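Side-chain contacts in probable sugar ABC transporter, sugar-binding protein (Streptococcus pneumoniae, PDB 2W7Y), which binds the blood group A-trisaccharide and probably delivers such glycans to an ABC transporter for uptake into the bacterial cell: residues Tyr46-Glu50 and Asp51-Val55; Tyr265-Asp268 and Phe269-Lys273; Val354-Lys357 and Glu358-Lys362; Lys321-Leu324 and Ala325-Leu329; Leu161-Lys165 and Asp166-Lys170. All coordinates share one frame; numbering follows the deposited sequence.

Contact 1: residues Tyr46-Glu50 and Asp51-Val55. With FUC (alpha-L-fucopyranose), chain C; GAL (beta-D-galactopyranose), chain B.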
# COMPACT_ATOMS: atom_id res chain seq x y z
N TYR A 46 0.78 -10.76 10.22
CA TYR A 46 2.00 -11.53 10.01
C TYR A 46 1.85 -12.94 10.61
O TYR A 46 2.38 -13.23 11.68
CB TYR A 46 3.21 -10.79 10.57
CG TYR A 46 3.46 -9.44 9.90
CD1 TYR A 46 4.04 -9.36 8.64
CD2 TYR A 46 3.10 -8.26 10.54
CE1 TYR A 46 4.26 -8.13 8.02
CE2 TYR A 46 3.32 -7.02 9.94
CZ TYR A 46 3.90 -6.96 8.68
OH TYR A 46 4.11 -5.74 8.07
N HIS A 47 1.12 -13.78 9.89
CA HIS A 47 0.76 -15.14 10.33
C HIS A 47 1.63 -16.20 9.67
O HIS A 47 1.63 -17.36 10.07
CB HIS A 47 -0.70 -15.41 9.98
CG HIS A 47 -1.02 -15.24 8.52
ND1 HIS A 47 -0.78 -16.22 7.59
CD2 HIS A 47 -1.54 -14.19 7.84
CE1 HIS A 47 -1.15 -15.79 6.39
NE2 HIS A 47 -1.62 -14.56 6.52
N HIS A 48 2.38 -15.78 8.65
CA HIS A 48 3.11 -16.67 7.76
C HIS A 48 4.20 -17.47 8.47
O HIS A 48 4.91 -16.95 9.33
CB HIS A 48 3.75 -15.86 6.62
CG HIS A 48 2.81 -14.87 5.98
ND1 HIS A 48 2.28 -15.06 4.73
CD2 HIS A 48 2.30 -13.70 6.44
CE1 HIS A 48 1.49 -14.04 4.43
NE2 HIS A 48 1.48 -13.21 5.46
N SER A 49 4.30 -18.75 8.10
CA SER A 49 5.43 -19.56 8.51
C SER A 49 6.68 -18.97 7.87
O SER A 49 6.61 -18.41 6.77
CB SER A 49 5.25 -21.02 8.08
OG SER A 49 5.42 -21.17 6.68
N GLU A 50 7.81 -19.08 8.55
CA GLU A 50 9.05 -18.48 8.05
C GLU A 50 9.52 -19.07 6.72
O GLU A 50 10.34 -18.48 6.03
CB GLU A 50 10.16 -18.50 9.11
CG GLU A 50 10.50 -19.87 9.66
CD GLU A 50 11.61 -19.81 10.69
OE1 GLU A 50 11.70 -20.74 11.51
OE2 GLU A 50 12.39 -18.83 10.69
N ASP A 51 8.96 -20.23 6.37
CA ASP A 51 9.22 -20.86 5.08
C ASP A 51 8.38 -20.31 3.92
O ASP A 51 8.77 -20.43 2.76
CB ASP A 51 9.09 -22.38 5.18
CG ASP A 51 10.38 -23.06 5.63
OD1 ASP A 51 11.42 -22.38 5.78
OD2 ASP A 51 10.36 -24.29 5.82
N GLU A 52 7.23 -19.71 4.23
CA GLU A 52 6.43 -19.03 3.19
C GLU A 52 6.72 -17.53 3.09
O GLU A 52 6.72 -16.97 2.00
CB GLU A 52 4.92 -19.35 3.30
CG GLU A 52 4.22 -18.86 4.57
CD GLU A 52 2.89 -19.55 4.85
OE1 GLU A 52 2.31 -20.19 3.94
OE2 GLU A 52 2.43 -19.47 6.00
N TRP A 53 6.98 -16.89 4.24
CA TRP A 53 7.39 -15.48 4.29
C TRP A 53 8.18 -15.18 5.57
O TRP A 53 7.59 -14.94 6.62
CB TRP A 53 6.17 -14.55 4.17
CG TRP A 53 6.49 -13.13 3.75
CD1 TRP A 53 7.48 -12.73 2.89
CD2 TRP A 53 5.81 -11.93 4.15
NE1 TRP A 53 7.46 -11.37 2.74
CE2 TRP A 53 6.45 -10.85 3.51
CE3 TRP A 53 4.73 -11.67 5.01
CZ2 TRP A 53 6.04 -9.52 3.68
CZ3 TRP A 53 4.32 -10.35 5.18
CH2 TRP A 53 4.98 -9.29 4.52
N PRO A 54 9.53 -15.21 5.48
CA PRO A 54 10.44 -14.97 6.61
C PRO A 54 10.22 -13.64 7.32
O PRO A 54 10.54 -13.51 8.50
CB PRO A 54 11.83 -14.99 5.95
CG PRO A 54 11.66 -15.79 4.74
CD PRO A 54 10.28 -15.51 4.24
N VAL A 55 9.67 -12.66 6.60
CA VAL A 55 9.39 -11.32 7.13
C VAL A 55 8.41 -11.38 8.30
O VAL A 55 8.57 -10.65 9.29
CB VAL A 55 8.87 -10.36 6.02
CG1 VAL A 55 8.29 -9.08 6.62
CG2 VAL A 55 9.98 -10.04 5.02
C1 FUC C . 0.08 -7.11 3.96
C2 FUC C . -0.14 -8.56 3.52
C3 FUC C . 0.79 -9.48 4.31
C4 FUC C . 0.52 -9.32 5.81
C5 FUC C . 0.67 -7.84 6.19
C6 FUC C . 0.31 -7.57 7.65
O2 FUC C . 0.13 -8.68 2.14
O3 FUC C . 0.64 -10.83 3.91
O4 FUC C . -0.77 -9.78 6.14
O5 FUC C . -0.11 -7.00 5.36
C1 GAL B . 3.01 -5.22 4.41
C2 GAL B . 1.63 -5.28 3.77
C3 GAL B . 1.58 -4.42 2.50
C4 GAL B . 2.16 -3.02 2.74
C5 GAL B . 3.56 -3.16 3.37
C6 GAL B . 4.25 -1.83 3.65
O1 GAL B . 2.94 -5.79 5.70
O2 GAL B . 1.35 -6.63 3.45
O3 GAL B . 0.26 -4.34 2.02
O4 GAL B . 1.29 -2.30 3.58
O5 GAL B . 3.46 -3.89 4.57
O6 GAL B . 5.65 -2.04 3.72

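Contact 2: residues Tyr265-Asp268 and Phe269-Lys273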
# COMPACT_ATOMS: atom_id res chain seq x y z
N TYR A 265 -0.40 -12.77 -7.60
CA TYR A 265 0.30 -12.44 -8.84
C TYR A 265 1.82 -12.40 -8.66
O TYR A 265 2.56 -12.38 -9.65
CB TYR A 265 -0.19 -11.10 -9.41
CG TYR A 265 -1.61 -11.15 -9.94
CD1 TYR A 265 -1.98 -12.07 -10.92
CD2 TYR A 265 -2.58 -10.28 -9.46
CE1 TYR A 265 -3.27 -12.12 -11.41
CE2 TYR A 265 -3.88 -10.32 -9.94
CZ TYR A 265 -4.22 -11.24 -10.91
OH TYR A 265 -5.50 -11.28 -11.38
N SER A 266 2.27 -12.39 -7.41
CA SER A 266 3.69 -12.33 -7.08
C SER A 266 4.45 -13.55 -7.57
O SER A 266 5.53 -13.42 -8.16
CB SER A 266 3.87 -12.17 -5.57
OG SER A 266 5.25 -12.04 -5.23
N LYS A 267 3.89 -14.73 -7.33
CA LYS A 267 4.49 -16.01 -7.72
C LYS A 267 4.74 -16.07 -9.23
O LYS A 267 5.85 -16.38 -9.66
CB LYS A 267 3.60 -17.16 -7.26
CG LYS A 267 4.28 -18.52 -7.20
CD LYS A 267 3.47 -19.49 -6.34
CE LYS A 267 3.93 -20.92 -6.51
NZ LYS A 267 3.41 -21.53 -7.77
N ASP A 268 3.70 -15.75 -10.01
CA ASP A 268 3.78 -15.75 -11.48
C ASP A 268 4.90 -14.87 -11.98
O ASP A 268 5.64 -15.25 -12.89
CB ASP A 268 2.46 -15.26 -12.09
CG ASP A 268 1.42 -16.36 -12.22
OD1 ASP A 268 1.73 -17.53 -11.92
OD2 ASP A 268 0.28 -16.03 -12.62
N PHE A 269 5.03 -13.69 -11.37
CA PHE A 269 6.03 -12.71 -11.74
C PHE A 269 7.45 -13.19 -11.42
O PHE A 269 8.35 -13.03 -12.23
CB PHE A 269 5.74 -11.37 -11.06
CG PHE A 269 6.63 -10.25 -11.51
CD1 PHE A 269 6.56 -9.78 -12.82
CD2 PHE A 269 7.53 -9.67 -10.64
CE1 PHE A 269 7.39 -8.74 -13.25
CE2 PHE A 269 8.35 -8.63 -11.06
CZ PHE A 269 8.28 -8.17 -12.36
N GLN A 270 7.61 -13.79 -10.24
CA GLN A 270 8.87 -14.40 -9.82
C GLN A 270 9.31 -15.52 -10.76
O GLN A 270 10.50 -15.77 -10.93
CB GLN A 270 8.74 -14.98 -8.40
CG GLN A 270 8.58 -13.94 -7.30
CD GLN A 270 8.28 -14.54 -5.93
OE1 GLN A 270 7.41 -14.06 -5.20
NE2 GLN A 270 9.00 -15.60 -5.58
N GLU A 271 8.32 -16.19 -11.36
CA GLU A 271 8.57 -17.33 -12.24
C GLU A 271 8.65 -16.93 -13.72
O GLU A 271 8.82 -17.79 -14.58
CB GLU A 271 7.49 -18.40 -12.02
CG GLU A 271 7.55 -19.07 -10.64
CD GLU A 271 6.43 -20.07 -10.40
OE1 GLU A 271 5.45 -20.10 -11.18
OE2 GLU A 271 6.52 -20.83 -9.41
N GLY A 272 8.53 -15.64 -13.99
CA GLY A 272 8.64 -15.12 -15.36
C GLY A 272 7.42 -15.37 -16.23
O GLY A 272 7.54 -15.47 -17.45
N LYS A 273 6.25 -15.45 -15.60
CA LYS A 273 4.99 -15.68 -16.31
C LYS A 273 4.26 -14.38 -16.65
O LYS A 273 3.33 -14.39 -17.45
CB LYS A 273 4.08 -16.61 -15.51
CG LYS A 273 4.61 -18.03 -15.38
CD LYS A 273 3.67 -18.89 -14.55
CE LYS A 273 3.98 -20.37 -14.69
NZ LYS A 273 5.24 -20.75 -14.00

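Contact 3: residues Val354-Lys357 and Glu358-Lys362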
# COMPACT_ATOMS: atom_id res chain seq x y z
N VAL A 354 16.56 6.88 10.02
CA VAL A 354 17.19 5.73 9.39
C VAL A 354 17.67 6.12 7.99
O VAL A 354 16.87 6.47 7.13
CB VAL A 354 16.23 4.51 9.31
CG1 VAL A 354 16.92 3.34 8.62
CG2 VAL A 354 15.77 4.11 10.69
N ASN A 355 18.98 6.05 7.79
CA ASN A 355 19.59 6.43 6.52
C ASN A 355 19.51 5.29 5.51
O ASN A 355 20.42 4.46 5.40
CB ASN A 355 21.04 6.88 6.73
CG ASN A 355 21.53 7.82 5.64
OD1 ASN A 355 20.92 7.94 4.58
ND2 ASN A 355 22.64 8.50 5.90
N VAL A 356 18.41 5.26 4.76
CA VAL A 356 18.13 4.22 3.77
C VAL A 356 19.19 4.10 2.68
O VAL A 356 19.56 2.99 2.28
CB VAL A 356 16.71 4.41 3.15
CG1 VAL A 356 16.58 3.71 1.80
CG2 VAL A 356 15.63 3.94 4.12
N LYS A 357 19.68 5.25 2.19
CA LYS A 357 20.69 5.28 1.13
C LYS A 357 22.03 4.75 1.61
O LYS A 357 22.64 3.90 0.96
CB LYS A 357 20.87 6.69 0.57
CG LYS A 357 20.05 6.97 -0.68
CD LYS A 357 20.69 8.03 -1.55
CE LYS A 357 21.87 7.46 -2.34
NZ LYS A 357 22.50 8.47 -3.22
N GLU A 358 22.49 5.27 2.75
CA GLU A 358 23.74 4.85 3.37
C GLU A 358 23.71 3.38 3.77
O GLU A 358 24.71 2.67 3.64
CB GLU A 358 24.06 5.74 4.58
CG GLU A 358 25.31 5.35 5.36
CD GLU A 358 25.89 6.53 6.14
OE1 GLU A 358 25.54 6.69 7.33
OE2 GLU A 358 26.69 7.28 5.55
N LEU A 359 22.56 2.92 4.27
CA LEU A 359 22.37 1.51 4.60
C LEU A 359 22.40 0.63 3.35
O LEU A 359 22.96 -0.47 3.37
CB LEU A 359 21.09 1.30 5.42
CG LEU A 359 21.22 1.23 6.95
CD1 LEU A 359 22.19 2.27 7.54
CD2 LEU A 359 19.85 1.33 7.60
N SER A 360 21.79 1.11 2.26
CA SER A 360 21.89 0.46 0.95
C SER A 360 23.32 0.47 0.43
O SER A 360 23.78 -0.54 -0.11
CB SER A 360 20.97 1.14 -0.07
OG SER A 360 19.61 1.02 0.31
N GLU A 361 24.00 1.61 0.59
CA GLU A 361 25.43 1.77 0.26
C GLU A 361 26.25 0.62 0.85
O GLU A 361 26.90 -0.13 0.12
CB GLU A 361 26.00 3.08 0.86
CG GLU A 361 25.80 4.39 0.08
CD GLU A 361 26.60 5.56 0.71
OE1 GLU A 361 27.77 5.34 1.07
OE2 GLU A 361 26.08 6.68 0.87
N LYS A 362 26.18 0.49 2.17
CA LYS A 362 27.08 -0.37 2.95
C LYS A 362 26.61 -1.82 3.09
O LYS A 362 27.21 -2.60 3.84
CB LYS A 362 27.30 0.25 4.34
CG LYS A 362 28.15 1.51 4.34
CD LYS A 362 28.24 2.16 5.73
CE LYS A 362 28.91 1.26 6.77
NZ LYS A 362 30.30 0.86 6.40
O HOH W 1 24.80 9.78 4.14

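Contact 4: residues Lys321-Leu324 and Ala325-Leu329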
# COMPACT_ATOMS: atom_id res chain seq x y z
N LYS A 321 -3.30 0.37 30.11
CA LYS A 321 -3.15 -0.32 28.83
C LYS A 321 -3.16 0.62 27.63
O LYS A 321 -2.64 0.28 26.56
CB LYS A 321 -4.15 -1.48 28.66
CG LYS A 321 -5.62 -1.16 28.88
CD LYS A 321 -6.45 -2.44 28.99
CE LYS A 321 -6.57 -3.15 27.65
NZ LYS A 321 -7.46 -4.34 27.71
N GLN A 322 -3.73 1.81 27.82
CA GLN A 322 -3.61 2.89 26.83
C GLN A 322 -2.18 3.41 26.74
O GLN A 322 -1.68 3.68 25.65
CB GLN A 322 -4.58 4.04 27.14
CG GLN A 322 -4.46 5.21 26.16
CD GLN A 322 -5.52 6.27 26.37
OE1 GLN A 322 -6.71 5.99 26.37
NE2 GLN A 322 -5.07 7.52 26.52
N LYS A 323 -1.51 3.53 27.89
CA LYS A 323 -0.13 4.02 27.89
C LYS A 323 0.89 2.96 27.46
O LYS A 323 1.95 3.32 26.95
CB LYS A 323 0.25 4.69 29.22
CG LYS A 323 0.30 3.79 30.45
CD LYS A 323 0.69 4.57 31.71
CE LYS A 323 -0.30 5.69 32.04
NZ LYS A 323 -0.12 6.21 33.43
N LEU A 324 0.57 1.69 27.64
CA LEU A 324 1.39 0.60 27.13
C LEU A 324 1.26 0.49 25.60
O LEU A 324 2.23 0.18 24.90
CB LEU A 324 1.03 -0.74 27.78
CG LEU A 324 1.74 -1.99 27.25
CD1 LEU A 324 3.19 -2.05 27.72
CD2 LEU A 324 1.00 -3.26 27.63
N ALA A 325 0.05 0.75 25.11
CA ALA A 325 -0.22 0.77 23.67
C ALA A 325 0.53 1.89 22.96
O ALA A 325 1.03 1.71 21.85
CB ALA A 325 -1.71 0.88 23.42
N LEU A 326 0.60 3.06 23.61
CA LEU A 326 1.37 4.19 23.09
C LEU A 326 2.87 3.92 23.19
O LEU A 326 3.65 4.34 22.33
CB LEU A 326 1.00 5.49 23.81
CG LEU A 326 -0.37 6.10 23.49
CD1 LEU A 326 -0.76 7.14 24.53
CD2 LEU A 326 -0.41 6.70 22.08
N GLU A 327 3.27 3.20 24.25
CA GLU A 327 4.64 2.69 24.38
C GLU A 327 5.00 1.75 23.22
O GLU A 327 6.14 1.73 22.76
CB GLU A 327 4.85 2.00 25.73
CG GLU A 327 4.90 2.95 26.94
CD GLU A 327 4.83 2.23 28.29
OE1 GLU A 327 5.45 1.16 28.44
OE2 GLU A 327 4.17 2.74 29.23
N PHE A 328 4.02 0.98 22.74
CA PHE A 328 4.21 0.06 21.61
C PHE A 328 4.38 0.81 20.29
O PHE A 328 5.19 0.41 19.45
CB PHE A 328 3.07 -0.96 21.53
CG PHE A 328 3.19 -1.92 20.37
CD1 PHE A 328 4.23 -2.85 20.32
CD2 PHE A 328 2.26 -1.89 19.33
CE1 PHE A 328 4.34 -3.73 19.25
CE2 PHE A 328 2.36 -2.78 18.26
CZ PHE A 328 3.40 -3.70 18.22
N LEU A 329 3.61 1.88 20.10
CA LEU A 329 3.79 2.80 18.99
C LEU A 329 5.20 3.41 19.00
O LEU A 329 5.86 3.45 17.96
CB LEU A 329 2.72 3.91 19.04
CG LEU A 329 2.92 5.16 18.17
CD1 LEU A 329 2.85 4.82 16.69
CD2 LEU A 329 1.91 6.24 18.52

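Contact 5: residues Leu161-Lys165 and Asp166-Lys170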
# COMPACT_ATOMS: atom_id res chain seq x y z
N LEU A 161 6.58 0.25 -9.31
CA LEU A 161 6.17 -1.03 -9.88
C LEU A 161 7.38 -1.92 -10.17
O LEU A 161 8.53 -1.49 -9.97
CB LEU A 161 5.24 -0.82 -11.10
CG LEU A 161 5.62 -0.63 -12.59
CD1 LEU A 161 4.63 0.33 -13.26
CD2 LEU A 161 7.02 -0.14 -12.84
N TRP A 162 7.14 -3.15 -10.62
CA TRP A 162 8.21 -4.07 -10.97
C TRP A 162 8.02 -4.60 -12.38
O TRP A 162 6.89 -4.80 -12.82
CB TRP A 162 8.30 -5.22 -9.97
CG TRP A 162 8.55 -4.76 -8.56
CD1 TRP A 162 7.60 -4.42 -7.63
CD2 TRP A 162 9.81 -4.58 -7.91
NE1 TRP A 162 8.20 -4.05 -6.45
CE2 TRP A 162 9.56 -4.13 -6.60
CE3 TRP A 162 11.15 -4.76 -8.32
CZ2 TRP A 162 10.58 -3.86 -5.68
CZ3 TRP A 162 12.16 -4.48 -7.42
CH2 TRP A 162 11.88 -4.04 -6.11
N TYR A 163 9.12 -4.84 -13.09
CA TYR A 163 9.06 -5.35 -14.45
C TYR A 163 10.17 -6.35 -14.75
O TYR A 163 11.25 -6.29 -14.14
CB TYR A 163 9.06 -4.20 -15.47
CG TYR A 163 10.42 -3.61 -15.76
CD1 TYR A 163 11.02 -2.72 -14.87
CD2 TYR A 163 11.10 -3.92 -16.94
CE1 TYR A 163 12.27 -2.17 -15.14
CE2 TYR A 163 12.35 -3.38 -17.22
CZ TYR A 163 12.93 -2.50 -16.31
OH TYR A 163 14.16 -1.96 -16.58
N ASN A 164 9.89 -7.27 -15.66
CA ASN A 164 10.87 -8.25 -16.12
C ASN A 164 11.67 -7.70 -17.29
O ASN A 164 11.14 -7.53 -18.39
CB ASN A 164 10.18 -9.57 -16.49
CG ASN A 164 11.16 -10.71 -16.71
OD1 ASN A 164 12.15 -10.58 -17.43
ND2 ASN A 164 10.88 -11.85 -16.08
N LYS A 165 12.96 -7.43 -17.04
CA LYS A 165 13.86 -6.86 -18.05
C LYS A 165 14.02 -7.74 -19.29
O LYS A 165 14.15 -7.22 -20.41
CB LYS A 165 15.24 -6.56 -17.44
CG LYS A 165 15.22 -5.57 -16.27
CD LYS A 165 16.63 -5.33 -15.72
CE LYS A 165 17.11 -6.51 -14.88
NZ LYS A 165 18.54 -6.38 -14.51
N ASP A 166 14.02 -9.06 -19.09
CA ASP A 166 14.22 -10.02 -20.18
C ASP A 166 13.02 -10.10 -21.12
O ASP A 166 13.19 -10.13 -22.34
CB ASP A 166 14.56 -11.41 -19.64
CG ASP A 166 15.87 -11.45 -18.87
OD1 ASP A 166 16.66 -10.49 -18.98
OD2 ASP A 166 16.10 -12.44 -18.15
N ILE A 167 11.82 -10.16 -20.55
CA ILE A 167 10.57 -10.18 -21.32
C ILE A 167 10.40 -8.89 -22.14
O ILE A 167 10.00 -8.95 -23.30
CB ILE A 167 9.33 -10.45 -20.42
CG1 ILE A 167 9.41 -11.86 -19.81
CG2 ILE A 167 8.03 -10.25 -21.19
CD1 ILE A 167 8.43 -12.13 -18.67
N PHE A 168 10.71 -7.75 -21.53
CA PHE A 168 10.65 -6.45 -22.23
C PHE A 168 11.63 -6.39 -23.40
O PHE A 168 11.26 -5.96 -24.50
CB PHE A 168 10.92 -5.30 -21.25
CG PHE A 168 9.69 -4.81 -20.53
CD1 PHE A 168 9.09 -5.60 -19.54
CD2 PHE A 168 9.14 -3.57 -20.82
CE1 PHE A 168 7.95 -5.15 -18.87
CE2 PHE A 168 8.01 -3.12 -20.15
CZ PHE A 168 7.41 -3.91 -19.17
N ALA A 169 12.87 -6.83 -23.16
CA ALA A 169 13.91 -6.82 -24.18
C ALA A 169 13.53 -7.69 -25.38
O ALA A 169 13.74 -7.29 -26.52
CB ALA A 169 15.23 -7.26 -23.59
N LYS A 170 12.96 -8.86 -25.09
CA LYS A 170 12.52 -9.82 -26.11
C LYS A 170 11.34 -9.34 -26.94
O LYS A 170 11.24 -9.63 -28.13
CB LYS A 170 12.21 -11.18 -25.48
CG LYS A 170 13.45 -11.93 -24.98
CD LYS A 170 13.11 -13.32 -24.47
CE LYS A 170 14.37 -14.08 -24.08
NZ LYS A 170 14.94 -13.60 -22.79

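Contact 1: residues Tyr46-Glu50 and Asp51-Val55
His48 and Trp53 meet in a local aromatic contact, joined by Tyr46, within the turn that leads from strand 39-44 into helix 54-69, and one side of this cluster faces the bound sugar. The edge of the Trp53 indole points at a face of the His48 imidazole: the planes stand 77° apart, an edge-to-face pair, and Trp53 CE3 lies 3.5 Å from His48 CD2. Against Tyr46 the same indole is nearly parallel but slid aside with little overlap, and the touch falls at the rims, Tyr46 CD1 to Trp53 CZ3 at 3.6 Å. A chi1 of -161°, with CG opposite the main-chain N, lets Trp53 reach both rings. The turn itself is closed by Ser49. Its carbonyl O takes two amides, Trp53 N at 3.0 Å in an almost straight bond and Glu52 N from above the carbonyl plane, while Ser49 N gives its hydrogen to Glu52 OE2 at 2.9 Å on the anti side of the carboxylate. Arg60 of the following helix adds hydrogen bonds to the carbonyls of Tyr46 and His48. Towards the ligand, His48 NE2 is hydrogen-bonded to fucose O3 at 3.0 Å and Tyr46 OH to galactose O1 at 2.6 Å. Fucose C6 sits over the centre of one face of the Tyr46 ring, an apolar methyl against an aromatic face. Polar grips combined with aromatic surfaces against a sugar are characteristic of carbohydrate-binding sites, and here they form part of the glycan pocket of a solute-binding protein.

Contact 2: residues Tyr265-Asp268 and Phe269-Lys273
Tyr265 joins the next turn of helix 262-270 through its backbone, its O accepting from Phe269 N at 3.3 Å; its ring leads away from the segment 269-273, and its hydroxyl is hydrogen-bonded to Ala203 O. Ser266 O takes Gln270 N at 3.0 Å with an N-H...O angle of 164°, and the aliphatic part of Gln270 folds back over that carbonyl, CG to Ser266 O being 3.2 Å. Lys267 comes next and carries the charged part of the contact. Its chain runs out extended and bends only at the last torsion (chi4 -78°), which brings NZ to 3.6 Å from Glu271 OE2, a long salt bridge. The other carboxylate oxygen, Glu271 OE1, receives Lys273 NZ at 2.9 Å from above the carboxylate plane. One glutamate thus stands between two lysines, and the three form a salt-bridge network on the surface of the helix end. Asp268 contributes mainly its carbonyl: Lys273 N reaches Asp268 O at 2.8 Å, while Glu271 N makes only a weak bond to the same atom. The Asp268 carboxylate meets the Lys273 chain nearly at right angles, OD1 3.5 Å from Lys273 CD, and its OD2 is hydrogen-bonded to Tyr199 OH, so that the acid is tied to a neighbouring part of the fold. Just after the helix, between Glu271 and Lys273, Gly272 has a positive phi of 76°, which a glycine adopts easily, and its N bonds back to Phe269 O. The 272-to-269 and 273-to-268 bonds together close the helix in a Schellman motif.

Contact 3: residues Val354-Lys357 and Glu358-Lys362
Asn355, at the N-cap position of the short surface helix 356-361, opens the first turn with its main chain, its O accepting from Leu359 N at 2.9 Å. The Asn355 amide lies against the foot of Glu358, ND2 3.4 Å from Glu358 CB, with the amide and carboxylate planes 44° apart. A water joins the two polar ends: it accepts from Asn355 ND2 at 3.1 Å and donates a weak bond to Glu358 OE2. Asn355 is also the centre of an inverse gamma turn, so the chain bends sharply just where it enters the helix. On the inner side Val354 CG1 and Leu359 CD2 touch at 3.7 Å, two apolar branches crossing at about a right angle, and Leu359 also packs on Phe342 of helix 335-343. One residue further along, Ser360 holds Val356 O twice, with OG at 2.8 Å and N at 2.9 Å, the two donors arriving from opposite faces of the carbonyl plane. The serine hydroxyl can do this because OG sits beside its own backbone N (chi1 -63°) and so turns back along the helix; the same OG has a weak bond with Thr368 O. Glu361 N closes on Lys357 O at 2.7 Å, and Glu361 CG rests against that carbonyl.

Contact 4: residues Lys321-Leu324 and Ala325-Leu329
Helix 319-332 is an amphipathic alpha-helix packed against the strand 39-44 and helix 54-69, and this contact covers two of its turns. Regular i to i+4 bonds of 2.9 to 3.1 Å join them, from the Ala325 N to Lys321 O pair at one end to the Phe328 N to Leu324 O pair at the other. Side chains meet the backbone more than they meet each other. Ala325 CB rests 3.3 Å from Lys321 O, and the side chain of Leu326 lies over the carbonyl of Gln322. On the inner face Leu324 and Ala325 both pack on Leu40, and Phe328 enters an aromatic group with Phe42, Phe66 and Phe77, its ring meeting that of Phe66 edge-to-face. Lys321 also belongs to the inner side: its NZ makes a salt bridge with Asp101 and a hydrogen bond to Val39 O, attaching the helix to strand 39-44 and the start of strand 102-104. Towards the outside, Lys323 and Glu327 run side by side in the same direction, with Lys323 CG 4.2 Å from Glu327 OE2. The extended Glu327 chain lies against the helix: a first torsion of -72° keeps its CG next to the residue's own main-chain N, which sets that carbon 3.0 Å from Lys323 O. From there one carboxylate oxygen of Glu327, OE1, approaches the methyl CD1 of Leu324 to 4.0 Å, the two side chains crossing at about a right angle.

Contact 5: residues Leu161-Lys165 and Asp166-Lys170
Tyr163 and Phe168 meet ring to ring: the edge of the Tyr163 ring meets the face of the Phe168 ring, an edge-to-face (T-shaped) pair, with Tyr163 CD2 3.7 Å above the Phe168 plane towards its rim and the planes 75° apart. Phe168 CE1 also touches Tyr163 CB at 3.7 Å, while the edge of the same ring approaches Asn164 O. Beside this pair, Asn164 grips the start of the helix. Its OD1 takes Ile167 N at 3.2 Å from above the amide plane and, more weakly, Asp166 N at 2.9 Å, and its O accepts Phe168 N at 3.2 Å. Asn164 CG is trans to the main-chain N (chi1 -169°), which carries the amide under the first turn, where Ile167 CD1 rests on Asn164 ND2 at 3.6 Å. Further out, Tyr163 and Asn164 are held by backbone bonds to Ala294 of strand 293-296 and to Ala275 just before strand 276-277, Asp166 OD2 is hydrogen-bonded to Ser292 OG, and Ile192 of helix 182-193 packs on Ile167 and Phe168. The axes of strand 161-164 and helix 166-170 make an angle of 58°. This is a strand-to-helix junction closed by an asparagine N-cap.

Of the five, contact 1 lines the glycan pocket, giving three of its 17 residues, Tyr46, His48 and Trp53. Contact 2 stands nearby, its centre about 18 Å from that of contact 1, and the Ser266 side chain comes within about 7 Å of the bound 2-acetamido-2-deoxy-galactose. Contacts 2 and 5 touch directly: Phe269 CZ packs 3.5 Å from Tyr163 N, so the helix end of contact 2 lies against the strand of contact 5. Contact 4 lies on the other side of the chain's centre from both, about 40 and 45 Å between centres. Contact 3 is apart from all of them, with the Val356 side chain about 12 Å from the bound galactose.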